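Local coordinates for protein beta-1,4-galactanase (Thielavia heterothallica, PDB 1HJU) that hydrolyses the beta-1,4-galactosidic linkages of type I arabinogalactans as a glycoside hydrolase of family 53, at residues Val244-Pro249 with Val291-Trp296; Ala37-Asn42 with Ser324-Phe329; Asn111-Ala116 with Trp162-Ser167. All blocks are in the same frame, centred on the assembly; numbering follows the deposited sequence.

In the fold
All three contacts belong to one TIM barrel of eight parallel strands. Contact 1 lies in the buried core: strand 240-245, which ends in the nucleophile Glu245, and the loop after it meet strand 290-296 through nearly straight hydrogen bonds and aromatic packing. Contact 2, centred about 13 Å from the centre of contact 1, joins the end of helix 32-38 to the C-terminal 3-10 segment through van der Waals packing and a water; the two meet where Tyr295 CB lies 3.9 Å from Phe329 CZ. Contact 3, on the outer layer about 27 Å from contact 1 between centres, packs helices 102-122 and 150-165 with no hydrogen bond between segments 111-116 and 162-167.

Contact 1: Val244-Pro249 with Val291-Trp296; sequences VETNWP and VGLFYW
Three hydrogen bonds join Val244-Pro249 to Val291-Trp296. Trp296 N gives a nearly straight bond to Thr246 O (3.0 Å, 173° at the hydrogen), and Asn247 ND2 answers by donating to a lone pair of Trp296 O at 3.0 Å, with that oxygen in its amide plane. The third runs from Trp248 N to Tyr295 OH, 2.9 Å long; the same hydroxyl is also hydrogen-bonded to Asn313 O. With CG of Tyr295 anti to the backbone N (chi1 -164°), its ring reaches along Thr246-Trp248, and Thr246 O sits 3.5 Å above the ring centre, with Asn247 ND2 over the same face. A phenylalanine in place of Tyr295 would probably leave the buried Trp248 N and Asn313 O without this shared partner.

Packing continues at the nucleophile. Glu245 runs alongside Trp296, its CG 3.9 Å from Trp296 CD1 and its carboxylate over one indole face, the planes 22° apart. Tyr214 and Arg45 hold the carboxylate oxygens, and the side chain of the proton donor Glu135 is about 4 Å away. Thr246 CG2 touches Leu293 CD1 at 3.9 Å.

The segments thus join the last two strands of the barrel near the catalytic pair. Leu293 and Tyr295 face helix 270-285, while Phe294 turns towards strands 4-8 and 43-48.

Contact 2: Ala37-Asn42 with Ser324-Phe329; sequences AANGVN and SSLSVF. With SO4 (sulfate ion), chain G.
This is a helix-end contact at the periphery of the barrel: Asn39, Gly40 and Val41, where helix 32-38 gives way to the loop before strand 43-48, pack on Leu326, Ser327 and Phe329 of the C-terminal 3-10 segment. Gly40, at positive phi (100°), is the C' residue of a Schellman motif, with Gly40 N bonded to Ala37 O and Val41 N to Leu36 O. A side chain on Gly40 would run into Phe329 O, which instead receives a CA-H...O contact from Gly40 CA at 3.6 Å.

Asn39 directs its CB at the 3-10 segment, and its side chain crosses Leu326 at about a right angle, CB 3.5 Å from Leu326 O and CG 3.8 Å from Leu326 CD1. No hydrogen bond links the segments directly; a water lies 2.7 Å from Asn39 OD1 and takes a weak bond from Ser327 N, while Asn39 ND2 is hydrogen-bonded back to Ile35 O of the helix it follows.

Val41 and Phe329 lie side by side. CG2 of Val41 comes over the ring face as a CH-pi contact, 4.1 Å from the centroid of the Phe329 ring and 28° off its normal. Phe329 CB also lies 3.3 Å from Asn39 O. At the far end, Asn42 ND2 donates to a sulfate oxygen, O2, at 3.2 Å; Arg5 binds the same ion, which probably came from the crystallisation liquor.

The chemistry implies a joint made by close packing of Asn39, Gly40 and Val41 on backbone carbonyls and apolar side chains, without a direct hydrogen bond between the segments and with a water that links them weakly.

Contact 3: Asn111-Ala116 with Trp162-Ser167; sequences NYTLDA and WGIKDS. With NAG (2-acetamido-2-deoxy-beta-D-glucopyranose), chain E.
Thr113 CG2 of helix 102-122 meets Ile164 of helix 150-165, while Leu114 meets Gly163 and the turn that follows. Thr113 directs its CB at the opposing helix and its side chain crosses Ile164 obliquely, CG2 meeting Ile164 CG1 at 3.5 Å. A chi1 of -58° sets OG1 of Thr113 beside the backbone N, where it is hydrogen-bonded to Leu109 O of its own helix and to Tyr82 OH, and turns CG2 to Ile164.

Leu114 leaves its helix at an angle, but the end of its side chain bends back to the partner. The CD1 branch does the touching: it lies 3.5 Å from Ser167 CA and 3.6 Å from Asp166 O, laid against the turn that follows helix 150-165. That turn is fixed by Ser167, whose OG donates to Ile164 O at 2.6 Å; this carbonyl also accepts from Ser167 N, so two donors of one residue grip it.

At Leu114 and Gly163 the two backbones come close, 4.3 Å between Leu114 CA and Gly163 CA. Gly163 makes this possible, since a methyl group there would clash with Thr113 CB and crowd Leu114 N. At this approach Leu114 CA makes a CA-H...O contact with Gly163 O at 3.4 Å, with 140° at the hydrogen. Between the two segments themselves there is no hydrogen bond; a polar link comes from Asp166 OD2, hydrogen-bonded to Tyr110 OH, one residue before Asn111 on helix 102-122.

Asn111 ND2, about one turn before Leu114, is covalently bonded to C1 of an N-acetylglucosamine, so helix 102-122 carries an N-linked glycan. On the inner side Ile164 packs on strands 129-132 and 174-179, seating helix 150-165 against the barrel wall, with helix 102-122 packed beside it, far from the catalytic residues.

Contact 1: Val244-Pro249 with Val291-Trp296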
# COMPACT_ATOMS: atom_id res chain seq x y z
N VAL A 244 -1.23 -2.68 -4.63
CA VAL A 244 -0.46 -1.77 -3.78
C VAL A 244 0.54 -2.39 -2.83
O VAL A 244 1.24 -1.69 -2.11
CB VAL A 244 -1.41 -0.85 -2.99
CG1 VAL A 244 -2.29 -0.06 -3.96
CG2 VAL A 244 -2.29 -1.68 -2.06
N GLU A 245 0.61 -3.72 -2.83
CA GLU A 245 1.54 -4.44 -1.98
C GLU A 245 1.84 -5.79 -2.60
O GLU A 245 0.91 -6.51 -2.98
CB GLU A 245 0.96 -4.69 -0.58
CG GLU A 245 1.06 -3.53 0.38
CD GLU A 245 0.67 -3.91 1.79
OE1 GLU A 245 1.01 -5.04 2.23
OE2 GLU A 245 0.03 -3.08 2.46
N THR A 246 3.12 -6.13 -2.72
CA THR A 246 3.51 -7.44 -3.23
C THR A 246 4.97 -7.70 -2.87
O THR A 246 5.72 -6.76 -2.60
CB THR A 246 3.30 -7.55 -4.76
OG1 THR A 246 3.36 -8.93 -5.15
CG2 THR A 246 4.36 -6.76 -5.52
N ASN A 247 5.35 -8.97 -2.85
CA ASN A 247 6.71 -9.40 -2.50
C ASN A 247 7.04 -10.68 -3.27
O ASN A 247 6.14 -11.44 -3.65
CB ASN A 247 6.82 -9.78 -1.02
CG ASN A 247 7.17 -8.62 -0.09
OD1 ASN A 247 7.19 -8.81 1.13
ND2 ASN A 247 7.44 -7.44 -0.64
N TRP A 248 8.33 -10.91 -3.48
CA TRP A 248 8.80 -12.16 -4.07
C TRP A 248 10.13 -12.40 -3.38
O TRP A 248 11.00 -11.53 -3.36
CB TRP A 248 9.00 -12.12 -5.58
CG TRP A 248 9.41 -13.48 -6.06
CD1 TRP A 248 10.67 -13.92 -6.30
CD2 TRP A 248 8.56 -14.63 -6.21
NE1 TRP A 248 10.67 -15.26 -6.59
CE2 TRP A 248 9.39 -15.73 -6.54
CE3 TRP A 248 7.18 -14.85 -6.09
CZ2 TRP A 248 8.89 -17.01 -6.76
CZ3 TRP A 248 6.67 -16.13 -6.31
CH2 TRP A 248 7.53 -17.19 -6.64
N PRO A 249 10.31 -13.58 -2.79
CA PRO A 249 11.55 -13.89 -2.08
C PRO A 249 12.79 -14.26 -2.86
O PRO A 249 12.73 -14.88 -3.92
CB PRO A 249 11.12 -15.02 -1.14
CG PRO A 249 10.13 -15.76 -1.97
CD PRO A 249 9.33 -14.68 -2.67
N VAL A 291 -3.72 0.45 -13.35
CA VAL A 291 -2.68 1.46 -13.47
C VAL A 291 -1.45 1.44 -12.55
O VAL A 291 -0.54 2.24 -12.76
CB VAL A 291 -3.31 2.86 -13.35
CG1 VAL A 291 -4.37 3.05 -14.44
CG2 VAL A 291 -3.96 3.03 -11.98
N GLY A 292 -1.41 0.56 -11.56
CA GLY A 292 -0.25 0.57 -10.68
C GLY A 292 0.19 -0.71 -10.00
O GLY A 292 -0.58 -1.65 -9.86
N LEU A 293 1.45 -0.71 -9.58
CA LEU A 293 2.06 -1.83 -8.88
C LEU A 293 3.06 -1.26 -7.88
O LEU A 293 3.87 -0.41 -8.25
CB LEU A 293 2.81 -2.74 -9.87
CG LEU A 293 3.65 -3.87 -9.26
CD1 LEU A 293 2.75 -4.79 -8.44
CD2 LEU A 293 4.32 -4.68 -10.36
N PHE A 294 2.98 -1.71 -6.63
CA PHE A 294 3.88 -1.24 -5.58
C PHE A 294 4.48 -2.42 -4.82
O PHE A 294 3.74 -3.26 -4.29
CB PHE A 294 3.15 -0.34 -4.57
CG PHE A 294 2.72 0.99 -5.13
CD1 PHE A 294 1.61 1.09 -5.96
CD2 PHE A 294 3.43 2.15 -4.80
CE1 PHE A 294 1.20 2.33 -6.46
CE2 PHE A 294 3.03 3.39 -5.30
CZ PHE A 294 1.91 3.48 -6.13
N TYR A 295 5.80 -2.48 -4.76
CA TYR A 295 6.49 -3.55 -4.04
C TYR A 295 6.54 -3.09 -2.59
O TYR A 295 6.80 -1.93 -2.32
CB TYR A 295 7.90 -3.73 -4.59
CG TYR A 295 8.53 -5.03 -4.16
CD1 TYR A 295 8.38 -6.18 -4.93
CD2 TYR A 295 9.24 -5.12 -2.96
CE1 TYR A 295 8.92 -7.40 -4.52
CE2 TYR A 295 9.78 -6.34 -2.54
CZ TYR A 295 9.61 -7.47 -3.32
OH TYR A 295 10.11 -8.68 -2.89
N TRP A 296 6.30 -4.00 -1.64
CA TRP A 296 6.32 -3.58 -0.24
C TRP A 296 7.67 -3.68 0.47
O TRP A 296 8.23 -4.77 0.60
CB TRP A 296 5.27 -4.36 0.57
CG TRP A 296 4.99 -3.73 1.91
CD1 TRP A 296 4.40 -2.52 2.13
CD2 TRP A 296 5.29 -4.27 3.21
NE1 TRP A 296 4.32 -2.27 3.48
CE2 TRP A 296 4.86 -3.32 4.16
CE3 TRP A 296 5.89 -5.46 3.65
CZ2 TRP A 296 5.00 -3.53 5.55
CZ3 TRP A 296 6.03 -5.67 5.03
CH2 TRP A 296 5.59 -4.70 5.96

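Contact 2: Ala37-Asn42 with Ser324-Phe329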
# COMPACT_ATOMS: atom_id res chain seq x y z
N ALA A 37 14.58 6.22 -7.82
CA ALA A 37 14.28 6.99 -9.02
C ALA A 37 15.13 6.52 -10.19
O ALA A 37 14.62 6.32 -11.30
CB ALA A 37 14.51 8.48 -8.78
N ALA A 38 16.42 6.34 -9.94
CA ALA A 38 17.34 5.90 -10.99
C ALA A 38 16.93 4.55 -11.56
O ALA A 38 17.26 4.24 -12.71
CB ALA A 38 18.77 5.83 -10.44
N ASN A 39 16.21 3.76 -10.77
CA ASN A 39 15.78 2.45 -11.22
C ASN A 39 14.36 2.36 -11.79
O ASN A 39 13.81 1.27 -11.92
CB ASN A 39 15.95 1.42 -10.10
CG ASN A 39 17.40 1.03 -9.90
OD1 ASN A 39 17.79 -0.12 -10.45
ND2 ASN A 39 18.18 1.75 -9.27
N GLY A 40 13.76 3.51 -12.12
CA GLY A 40 12.44 3.49 -12.71
C GLY A 40 11.25 3.78 -11.80
O GLY A 40 10.15 4.02 -12.29
N VAL A 41 11.46 3.76 -10.49
CA VAL A 41 10.38 4.03 -9.56
C VAL A 41 9.91 5.48 -9.72
O VAL A 41 10.75 6.39 -9.79
CB VAL A 41 10.84 3.83 -8.10
CG1 VAL A 41 9.72 4.19 -7.14
CG2 VAL A 41 11.28 2.38 -7.88
N ASN A 42 8.60 5.70 -9.78
CA ASN A 42 8.09 7.07 -9.90
C ASN A 42 7.15 7.46 -8.77
O ASN A 42 6.70 8.61 -8.69
CB ASN A 42 7.38 7.29 -11.25
CG ASN A 42 6.11 6.45 -11.42
OD1 ASN A 42 5.60 5.85 -10.47
ND2 ASN A 42 5.60 6.42 -12.64
N SER A 324 20.13 -6.43 -8.43
CA SER A 324 19.85 -6.28 -9.86
C SER A 324 18.36 -6.23 -10.17
O SER A 324 17.95 -5.67 -11.19
CB SER A 324 20.50 -7.42 -10.64
OG SER A 324 19.93 -8.66 -10.26
N SER A 325 17.55 -6.81 -9.29
CA SER A 325 16.11 -6.85 -9.51
C SER A 325 15.42 -5.48 -9.41
O SER A 325 14.31 -5.31 -9.92
CB SER A 325 15.46 -7.82 -8.52
OG SER A 325 15.79 -7.48 -7.18
N LEU A 326 16.08 -4.51 -8.77
CA LEU A 326 15.49 -3.18 -8.62
C LEU A 326 15.21 -2.46 -9.95
O LEU A 326 14.30 -1.65 -10.03
CB LEU A 326 16.41 -2.28 -7.77
CG LEU A 326 15.83 -1.53 -6.56
CD1 LEU A 326 16.51 -0.17 -6.46
CD2 LEU A 326 14.33 -1.34 -6.69
N SER A 327 16.01 -2.74 -10.97
CA SER A 327 15.84 -2.10 -12.27
C SER A 327 14.59 -2.57 -13.02
O SER A 327 14.29 -2.08 -14.11
CB SER A 327 17.05 -2.35 -13.15
OG SER A 327 17.13 -3.73 -13.48
N VAL A 328 13.86 -3.52 -12.44
CA VAL A 328 12.65 -4.03 -13.07
C VAL A 328 11.65 -2.89 -13.29
O VAL A 328 10.86 -2.92 -14.23
CB VAL A 328 11.98 -5.13 -12.21
CG1 VAL A 328 11.50 -4.53 -10.89
CG2 VAL A 328 10.83 -5.76 -12.98
N PHE A 329 11.70 -1.89 -12.42
CA PHE A 329 10.78 -0.76 -12.53
C PHE A 329 11.03 0.10 -13.76
O PHE A 329 10.26 1.02 -14.06
CB PHE A 329 10.85 0.09 -11.25
CG PHE A 329 10.34 -0.63 -10.04
CD1 PHE A 329 8.98 -0.83 -9.85
CD2 PHE A 329 11.23 -1.17 -9.11
CE1 PHE A 329 8.51 -1.55 -8.76
CE2 PHE A 329 10.77 -1.89 -8.02
CZ PHE A 329 9.40 -2.08 -7.85
S SO4 G . 6.76 8.22 -15.90
O1 SO4 G . 6.40 9.59 -16.68
O2 SO4 G . 6.89 8.61 -14.51
O3 SO4 G . 5.82 7.33 -16.10
O4 SO4 G . 8.06 7.88 -16.41
O HOH W 1 18.75 -2.63 -10.29

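Contact 3: Asn111-Ala116 with Trp162-Ser167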
# COMPACT_ATOMS: atom_id res chain seq x y z
N ASN A 111 -12.22 15.04 10.89
CA ASN A 111 -11.31 16.07 11.38
C ASN A 111 -9.85 15.66 11.21
O ASN A 111 -9.03 16.45 10.76
CB ASN A 111 -11.54 16.37 12.86
CG ASN A 111 -12.88 17.02 13.12
OD1 ASN A 111 -13.55 17.49 12.20
ND2 ASN A 111 -13.26 17.07 14.39
N TYR A 112 -9.54 14.43 11.60
CA TYR A 112 -8.18 13.92 11.49
C TYR A 112 -7.69 13.93 10.05
O TYR A 112 -6.58 14.39 9.77
CB TYR A 112 -8.10 12.49 12.03
CG TYR A 112 -6.82 11.79 11.66
CD1 TYR A 112 -5.64 12.00 12.37
CD2 TYR A 112 -6.77 10.93 10.56
CE1 TYR A 112 -4.45 11.37 12.01
CE2 TYR A 112 -5.59 10.30 10.18
CZ TYR A 112 -4.44 10.52 10.91
OH TYR A 112 -3.27 9.89 10.54
N THR A 113 -8.50 13.41 9.14
CA THR A 113 -8.14 13.34 7.73
C THR A 113 -7.99 14.74 7.13
O THR A 113 -7.02 15.03 6.44
CB THR A 113 -9.19 12.54 6.93
OG1 THR A 113 -9.29 11.22 7.48
CG2 THR A 113 -8.78 12.43 5.47
N LEU A 114 -8.96 15.60 7.41
CA LEU A 114 -8.93 16.97 6.90
C LEU A 114 -7.66 17.65 7.41
O LEU A 114 -6.91 18.26 6.65
CB LEU A 114 -10.17 17.74 7.36
CG LEU A 114 -10.19 19.24 7.08
CD1 LEU A 114 -10.19 19.49 5.58
CD2 LEU A 114 -11.44 19.87 7.72
N ASP A 115 -7.43 17.54 8.72
CA ASP A 115 -6.26 18.14 9.35
C ASP A 115 -4.96 17.65 8.71
O ASP A 115 -4.08 18.45 8.37
CB ASP A 115 -6.24 17.82 10.84
CG ASP A 115 -5.01 18.35 11.53
OD1 ASP A 115 -4.90 19.59 11.68
OD2 ASP A 115 -4.14 17.53 11.92
N ALA A 116 -4.83 16.33 8.58
CA ALA A 116 -3.63 15.74 7.99
C ALA A 116 -3.43 16.22 6.55
O ALA A 116 -2.32 16.54 6.15
CB ALA A 116 -3.72 14.22 8.03
N TRP A 162 -14.52 12.60 2.35
CA TRP A 162 -14.81 14.02 2.33
C TRP A 162 -13.84 14.86 3.15
O TRP A 162 -13.77 16.08 2.98
CB TRP A 162 -16.26 14.27 2.76
CG TRP A 162 -17.18 14.01 1.61
CD1 TRP A 162 -17.77 12.82 1.28
CD2 TRP A 162 -17.49 14.91 0.55
NE1 TRP A 162 -18.42 12.92 0.07
CE2 TRP A 162 -18.27 14.20 -0.40
CE3 TRP A 162 -17.19 16.26 0.30
CZ2 TRP A 162 -18.74 14.79 -1.58
CZ3 TRP A 162 -17.66 16.84 -0.88
CH2 TRP A 162 -18.43 16.11 -1.80
N GLY A 163 -13.08 14.22 4.02
CA GLY A 163 -12.08 14.96 4.79
C GLY A 163 -11.01 15.39 3.79
O GLY A 163 -10.39 16.44 3.92
N ILE A 164 -10.79 14.55 2.79
CA ILE A 164 -9.81 14.82 1.75
C ILE A 164 -10.37 15.83 0.76
O ILE A 164 -9.70 16.79 0.38
CB ILE A 164 -9.45 13.53 0.99
CG1 ILE A 164 -8.78 12.54 1.95
CG2 ILE A 164 -8.54 13.86 -0.20
CD1 ILE A 164 -8.43 11.21 1.30
N LYS A 165 -11.62 15.62 0.35
CA LYS A 165 -12.29 16.50 -0.61
C LYS A 165 -12.46 17.93 -0.09
O LYS A 165 -12.42 18.88 -0.87
CB LYS A 165 -13.65 15.93 -1.00
CG LYS A 165 -13.59 14.62 -1.79
CD LYS A 165 -15.00 14.06 -2.03
CE LYS A 165 -14.96 12.68 -2.67
NZ LYS A 165 -14.39 12.70 -4.05
N ASP A 166 -12.66 18.09 1.22
CA ASP A 166 -12.83 19.42 1.80
C ASP A 166 -11.51 20.06 2.19
O ASP A 166 -11.49 21.18 2.69
CB ASP A 166 -13.72 19.37 3.06
CG ASP A 166 -15.17 18.99 2.75
OD1 ASP A 166 -15.59 19.10 1.58
OD2 ASP A 166 -15.89 18.61 3.69
N SER A 167 -10.40 19.37 1.96
CA SER A 167 -9.08 19.90 2.32
C SER A 167 -8.53 20.90 1.31
O SER A 167 -9.13 21.14 0.26
CB SER A 167 -8.08 18.75 2.48
OG SER A 167 -7.70 18.21 1.23
C1 NAG E . -14.23 18.05 14.83
C2 NAG E . -14.57 17.82 16.31
C3 NAG E . -15.55 18.89 16.82
C4 NAG E . -15.06 20.30 16.45
C5 NAG E . -14.72 20.38 14.96
C6 NAG E . -14.16 21.72 14.54
C7 NAG E . -14.58 15.55 17.15
C8 NAG E . -15.42 14.36 17.57
N2 NAG E . -15.18 16.51 16.46
O3 NAG E . -15.68 18.79 18.23
O4 NAG E . -16.08 21.25 16.76
O5 NAG E . -13.73 19.38 14.64
O6 NAG E . -12.86 21.92 15.06
O7 NAG E . -13.39 15.61 17.46